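Local coordinates for 4-hydroxybenzoyl-CoA thioesterase (Staphylococcus aureus, PDB 6FDG), which probably hydrolyses the thioester bond of an acyl-CoA, most likely 1,4-dihydroxy-2-naphthoyl-CoA on the route to vitamin K2, at residues Pro127-His130 and Glu131-Lys135; Pro119-Leu122 and Asp123-Phe126; Glu14-Lys17 and Met18-Tyr22. One frame throughout, in Å; residues are numbered along the deposited sequence.

Contact 1. Residues Pro127-His130 and Glu131-Lys135; sequences PDWH and EAYSK
Trp129 and Tyr133, His130 and Ser134, and the other residues four apart here are brought together by the first turns of helix 127-141, where Glu131 N, Ala132 N, Tyr133 N and Ser134 N bond back to the carbonyls of Pro127, Asp128, Trp129 and His130. The straightest of the four is Tyr133 N to Trp129 O, 2.8 Å with an N-H...O angle of 168°.

The serine shows how a helix can feed a hydroxyl back into its own backbone. Ser134 OG donates to His130 O over 3.0 Å while Ser134 N bonds to the same oxygen, the two donors arriving from opposite faces of the carbonyl plane. The hydroxyl gets there because a chi1 of -72° sets Ser134 OG beside its own N and turns it back down the helix. The same OG also sits over one face of the His130 imidazole, nearest CE1 at 3.1 Å and displaced toward the ring's rim. His130 ND1 is hydrogen-bonded to the hydroxyl of Tyr83, which helps hold the imidazole.

On the buried flank, the indole of Trp129 and the phenol of Tyr133 lie side by side and point the same way, with CE3 of Trp129 4.2 Å from CE1 of Tyr133. Both rest on Ile38 of helix 26-41, and the Tyr133 hydroxyl bonds to Tyr90. On the exposed flank, the extended Glu131 chain (CG anti to the backbone N, chi1 165°) brings Glu131 OE1 to a water at 2.9 Å, which also donates to Asp128 O at 2.8 Å.

Aromatic residues toward the protein and acidic ones toward solvent make this an amphipathic helix, here packed against the central helix and curved sheet of a hotdog-fold thioesterase.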
# COMPACT_ATOMS: atom_id res chain seq x y z
N PRO A 127 27.17 0.93 -20.37
CA PRO A 127 28.18 -0.13 -20.66
C PRO A 127 28.82 -0.65 -19.34
O PRO A 127 29.17 -1.84 -19.42
CB PRO A 127 29.23 0.56 -21.62
CG PRO A 127 28.83 2.02 -21.56
CD PRO A 127 27.42 2.21 -21.10
N ASP A 128 29.01 0.15 -18.35
CA ASP A 128 29.61 -0.27 -17.10
C ASP A 128 28.67 -1.29 -16.40
O ASP A 128 29.20 -2.30 -15.78
CB ASP A 128 29.80 0.91 -16.16
CG ASP A 128 28.59 1.96 -16.10
OD1 ASP A 128 27.76 2.20 -17.07
OD2 ASP A 128 28.52 2.62 -15.03
N TRP A 129 27.35 -1.05 -16.39
CA TRP A 129 26.42 -2.07 -15.79
C TRP A 129 26.51 -3.30 -16.62
O TRP A 129 26.58 -4.44 -16.07
CB TRP A 129 24.99 -1.52 -15.81
CG TRP A 129 24.65 -0.44 -14.94
CD1 TRP A 129 25.19 0.82 -14.87
CD2 TRP A 129 23.51 -0.40 -14.03
NE1 TRP A 129 24.48 1.62 -14.01
CE2 TRP A 129 23.42 0.92 -13.53
CE3 TRP A 129 22.56 -1.34 -13.65
CZ2 TRP A 129 22.48 1.30 -12.62
CZ3 TRP A 129 21.56 -0.88 -12.73
CH2 TRP A 129 21.60 0.40 -12.26
N HIS A 130 26.46 -3.30 -17.94
CA HIS A 130 26.62 -4.46 -18.77
C HIS A 130 27.86 -5.28 -18.51
O HIS A 130 27.82 -6.51 -18.47
CB HIS A 130 26.54 -4.07 -20.30
CG HIS A 130 26.84 -5.19 -21.19
ND1 HIS A 130 26.03 -6.22 -21.40
CD2 HIS A 130 27.96 -5.42 -21.95
CE1 HIS A 130 26.55 -7.06 -22.28
NE2 HIS A 130 27.75 -6.58 -22.63
N GLU A 131 28.97 -4.56 -18.33
CA GLU A 131 30.24 -5.34 -18.14
C GLU A 131 30.07 -6.10 -16.81
O GLU A 131 30.51 -7.25 -16.82
CB GLU A 131 31.40 -4.35 -18.10
CG GLU A 131 32.75 -4.89 -17.55
CD GLU A 131 33.81 -3.78 -17.40
OE1 GLU A 131 33.55 -2.72 -16.77
OE2 GLU A 131 34.93 -3.95 -17.94
N ALA A 132 29.55 -5.44 -15.78
CA ALA A 132 29.42 -6.09 -14.43
C ALA A 132 28.44 -7.27 -14.46
O ALA A 132 28.78 -8.39 -14.04
CB ALA A 132 29.09 -5.12 -13.41
N TYR A 133 27.28 -7.04 -15.16
CA TYR A 133 26.33 -8.15 -15.24
C TYR A 133 26.79 -9.32 -16.03
O TYR A 133 26.48 -10.47 -15.79
CB TYR A 133 24.91 -7.60 -15.74
CG TYR A 133 24.06 -6.99 -14.64
CD1 TYR A 133 24.37 -5.86 -13.99
CD2 TYR A 133 22.91 -7.63 -14.26
CE1 TYR A 133 23.58 -5.32 -12.98
CE2 TYR A 133 22.08 -7.09 -13.26
CZ TYR A 133 22.45 -6.03 -12.61
OH TYR A 133 21.67 -5.47 -11.58
N SER A 134 27.54 -9.04 -17.12
CA SER A 134 28.06 -10.04 -17.98
C SER A 134 29.18 -10.84 -17.21
O SER A 134 29.18 -12.07 -17.35
CB SER A 134 28.73 -9.46 -19.26
OG SER A 134 27.71 -8.96 -20.11
N LYS A 135 29.97 -10.19 -16.47
CA LYS A 135 30.99 -10.86 -15.63
C LYS A 135 30.32 -11.78 -14.61
O LYS A 135 30.67 -12.93 -14.49
CB LYS A 135 31.85 -9.87 -14.93
CG LYS A 135 32.86 -10.40 -13.89
CD LYS A 135 33.72 -9.28 -13.29
CE LYS A 135 34.76 -9.80 -12.28
NZ LYS A 135 35.52 -10.96 -12.86
O HOH W 1 31.70 -2.46 -14.60

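Contact 2. Residues Pro119-Leu122 and Asp123-Phe126; sequences PIRL and DRYF
Charge dominates one side of this turn, where Arg121 grips Asp123 side-on. Arg121 NE donates to Asp123 OD1 at 3.1 Å and Arg121 NH2 to Asp123 OD2 at 2.9 Å, each carboxylate oxygen using its syn lone pair. With the guanidinium and carboxylate planes only 18° apart, the two bonds lie nearly in one plane and fix the rotation of both groups. Asp123 CG stands between its own N and carbonyl carbon (chi1 60°), which swings the carboxylate back toward the residue before the helix.

Stacking adds a second layer. The Arg124 guanidinium lies flat on that of Arg121, centres 4.2 Å apart, in a like-charged pair whose repulsion is probably eased by the carboxylate at the edge of Arg121. A water accepts from Arg121 N and, weakly, from Arg124 NH2.

Backbone bonds define the motif: Arg121 is the N-cap of the short helix 122-125. Its carbonyl oxygen takes Arg124 N at 3.1 Å and, weakly, Tyr125 N; Leu122 O then accepts Phe126 N at 2.8 Å. Phe126 leaves helical geometry and is itself the N-cap of helix 127-141, so two helices follow one another across a single residue in this hotdog-fold protein.

Apolar contacts lie on other sides of the turn. Ile120 CG1 lies over one face of the Tyr125 ring, and Ile120 CG2 comes to 3.5 Å from Tyr125 CE1, while Arg121 O meets that ring at its edge. Leu122 and Phe126 cross at about a right angle, Leu122 CD1 reaching Phe126 CB at 3.9 Å, and both side chains touch Met48 of helix 45-50 and Trp129.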
# COMPACT_ATOMS: atom_id res chain seq x y z
N PRO A 119 11.84 -0.07 -25.27
CA PRO A 119 12.92 -0.84 -24.63
C PRO A 119 14.27 -0.53 -25.19
O PRO A 119 14.37 -0.26 -26.39
CB PRO A 119 12.57 -2.31 -24.87
CG PRO A 119 11.52 -2.27 -25.94
CD PRO A 119 10.82 -0.98 -25.87
N ILE A 120 15.26 -0.52 -24.35
CA ILE A 120 16.65 -0.27 -24.73
C ILE A 120 17.53 -1.40 -24.32
O ILE A 120 17.21 -2.24 -23.44
CB ILE A 120 17.20 1.03 -24.13
CG1 ILE A 120 17.09 1.15 -22.56
CG2 ILE A 120 16.50 2.22 -24.70
CD1 ILE A 120 18.35 0.82 -21.89
N ARG A 121 18.71 -1.44 -24.88
CA ARG A 121 19.76 -2.40 -24.59
C ARG A 121 20.65 -1.83 -23.52
O ARG A 121 21.24 -0.73 -23.62
CB ARG A 121 20.66 -2.70 -25.82
CG ARG A 121 20.05 -3.61 -26.82
CD ARG A 121 20.70 -3.53 -28.13
NE ARG A 121 22.09 -3.79 -27.97
CZ ARG A 121 22.90 -3.95 -29.04
NH1 ARG A 121 22.38 -3.87 -30.24
NH2 ARG A 121 24.17 -4.20 -28.85
N LEU A 122 20.94 -2.59 -22.43
CA LEU A 122 21.77 -2.09 -21.34
C LEU A 122 23.18 -1.75 -21.79
O LEU A 122 23.70 -0.75 -21.26
CB LEU A 122 21.84 -3.11 -20.13
CG LEU A 122 22.41 -2.63 -18.83
CD1 LEU A 122 21.54 -1.61 -18.18
CD2 LEU A 122 22.59 -3.79 -17.86
N ASP A 123 23.75 -2.52 -22.72
CA ASP A 123 25.14 -2.26 -23.16
C ASP A 123 25.23 -0.88 -23.88
O ASP A 123 26.33 -0.26 -23.81
CB ASP A 123 25.67 -3.37 -24.03
CG ASP A 123 24.91 -3.62 -25.28
OD1 ASP A 123 23.69 -3.55 -25.36
OD2 ASP A 123 25.56 -4.08 -26.27
N ARG A 124 24.17 -0.43 -24.50
CA ARG A 124 24.31 0.87 -25.25
C ARG A 124 24.17 1.99 -24.35
O ARG A 124 24.80 3.03 -24.58
CB ARG A 124 23.18 0.93 -26.19
CG ARG A 124 23.29 0.00 -27.29
CD ARG A 124 22.25 0.37 -28.33
NE ARG A 124 22.57 -0.18 -29.64
CZ ARG A 124 21.70 -0.24 -30.67
NH1 ARG A 124 22.12 -0.68 -31.83
NH2 ARG A 124 20.45 0.19 -30.54
N TYR A 125 23.34 1.97 -23.28
CA TYR A 125 23.11 3.09 -22.44
C TYR A 125 23.97 3.13 -21.15
O TYR A 125 24.27 4.11 -20.53
CB TYR A 125 21.62 3.19 -22.13
CG TYR A 125 20.81 3.60 -23.34
CD1 TYR A 125 20.53 2.77 -24.32
CD2 TYR A 125 20.39 4.91 -23.43
CE1 TYR A 125 19.83 3.14 -25.47
CE2 TYR A 125 19.66 5.27 -24.56
CZ TYR A 125 19.47 4.38 -25.56
OH TYR A 125 18.71 4.75 -26.71
N PHE A 126 24.28 1.90 -20.63
CA PHE A 126 25.05 1.71 -19.44
C PHE A 126 26.11 0.68 -19.56
O PHE A 126 26.02 -0.48 -19.03
CB PHE A 126 24.07 1.34 -18.22
CG PHE A 126 23.02 2.30 -18.02
CD1 PHE A 126 23.32 3.35 -17.21
CD2 PHE A 126 21.83 2.25 -18.66
CE1 PHE A 126 22.43 4.39 -16.94
CE2 PHE A 126 20.90 3.29 -18.42
CZ PHE A 126 21.21 4.37 -17.60
O HOH W 2 18.88 -0.04 -27.52

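Contact 3. Residues Glu14-Lys17 and Met18-Tyr22; sequences ETDK and MGVIY
Asp16 and Tyr22 meet in the tight part of this loop, where OD2 of Asp16 approaches the edge of the Tyr22 ring, 3.6 Å from CD1, with carboxylate and ring planes 69° apart. A chi1 of 70° sets Asp16 CG between its own N and carbonyl carbon, and Asp16 OD1 lies 3.0 Å from Met18 N. Two hydrogen bonds join the backbones: Tyr22 N bonds to Glu14 O at 2.9 Å and Asp16 N to Val20 O at 3.0 Å, on either side of the single beta bridge between Thr15 and Ile21.

The motif is a 3:5 type I hairpin with a G1 bulge: Gly19 N bonds to Asp16 O at 2.9 Å across the turn, and Gly19 takes the positive phi that favours glycine. It lies between strand 2-9 and helix 26-41 of the hotdog fold.

At the tip packing is looser, and Lys17 and Met18 are partly exposed. Their first side-chain bonds point away from the rest of the loop, and both pack on Tyr12 of a second subunit, Met18 also on Ile54 of a third. Lys17 NZ makes a long, weak ion pair with Glu49 of the third subunit, whose Glu31 bonds to the Tyr22 hydroxyl.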
# COMPACT_ATOMS: atom_id res chain seq x y z
N GLU A 14 2.09 -3.80 7.11
CA GLU A 14 2.16 -4.85 6.09
C GLU A 14 1.35 -6.10 6.44
O GLU A 14 1.34 -7.04 5.60
CB GLU A 14 3.61 -5.18 5.87
CG GLU A 14 4.38 -4.10 5.09
CD GLU A 14 5.87 -4.28 5.15
OE1 GLU A 14 6.50 -4.80 6.08
OE2 GLU A 14 6.55 -3.81 4.12
N THR A 15 0.67 -6.09 7.60
CA THR A 15 -0.17 -7.25 8.00
C THR A 15 -1.53 -7.20 7.43
O THR A 15 -2.01 -6.11 7.05
CB THR A 15 -0.32 -7.33 9.51
OG1 THR A 15 -1.02 -6.21 10.02
CG2 THR A 15 1.01 -7.53 10.17
N ASP A 16 -2.18 -8.32 7.32
CA ASP A 16 -3.58 -8.38 7.05
C ASP A 16 -4.29 -8.96 8.27
O ASP A 16 -3.72 -9.22 9.30
CB ASP A 16 -3.85 -9.04 5.76
CG ASP A 16 -3.57 -10.51 5.74
OD1 ASP A 16 -3.37 -11.13 6.85
OD2 ASP A 16 -3.40 -11.05 4.63
N LYS A 17 -5.62 -9.11 8.06
CA LYS A 17 -6.46 -9.52 9.22
C LYS A 17 -6.11 -11.00 9.63
O LYS A 17 -6.49 -11.24 10.81
CB LYS A 17 -7.89 -9.31 8.87
CG LYS A 17 -8.45 -10.19 7.80
CD LYS A 17 -10.00 -10.35 7.87
CE LYS A 17 -10.49 -10.40 9.30
NZ LYS A 17 -11.84 -10.99 9.50
N MET A 18 -5.55 -11.87 8.75
CA MET A 18 -4.94 -13.19 9.26
C MET A 18 -3.69 -13.00 10.27
O MET A 18 -3.19 -14.00 10.92
CB MET A 18 -4.70 -14.25 8.13
CG MET A 18 -5.41 -14.30 6.72
SD MET A 18 -5.03 -15.62 5.36
CE MET A 18 -3.60 -16.25 6.23
N GLY A 19 -3.11 -11.80 10.51
CA GLY A 19 -1.92 -11.53 11.25
C GLY A 19 -0.61 -11.89 10.59
O GLY A 19 0.53 -11.78 11.15
N VAL A 20 -0.70 -12.14 9.28
CA VAL A 20 0.47 -12.51 8.49
C VAL A 20 0.76 -11.27 7.54
O VAL A 20 -0.08 -10.43 7.37
CB VAL A 20 0.27 -13.75 7.67
CG1 VAL A 20 -0.12 -14.98 8.54
CG2 VAL A 20 -0.70 -13.65 6.57
N ILE A 21 1.92 -11.31 6.99
CA ILE A 21 2.30 -10.35 5.94
C ILE A 21 1.44 -10.62 4.72
O ILE A 21 1.43 -11.68 4.19
CB ILE A 21 3.78 -10.37 5.62
CG1 ILE A 21 4.62 -10.12 6.89
CG2 ILE A 21 4.10 -9.40 4.49
CD1 ILE A 21 4.39 -8.98 7.61
N TYR A 22 0.69 -9.57 4.27
CA TYR A 22 -0.20 -9.69 3.11
C TYR A 22 0.58 -10.14 1.91
O TYR A 22 1.66 -9.58 1.62
CB TYR A 22 -0.89 -8.36 2.89
CG TYR A 22 -1.81 -8.35 1.68
CD1 TYR A 22 -2.96 -9.12 1.67
CD2 TYR A 22 -1.49 -7.59 0.52
CE1 TYR A 22 -3.80 -9.19 0.54
CE2 TYR A 22 -2.38 -7.59 -0.57
CZ TYR A 22 -3.44 -8.45 -0.53
OH TYR A 22 -4.31 -8.43 -1.66

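Contacts 1 and 2 are consecutive in the chain and in space. Their centres lie 11 Å apart, and helix 122-125 is followed, after Phe126, by helix 127-141. They meet where His130 CG lies 3.6 Å from Asp123 CB. Trp129 CB also comes within 3.9 Å of Leu122 CD2. Contact 3 belongs to the opposite side of the chain's centre, its own centre about 39 Å from those of both others. Its nearest atoms stay about 22 Å from contact 1 and about 27 Å from contact 2. No bound ligand marks a site at any of the three, but contact 3 lies at subunit interfaces, meeting all three other subunits, whereas none touches contacts 1 and 2.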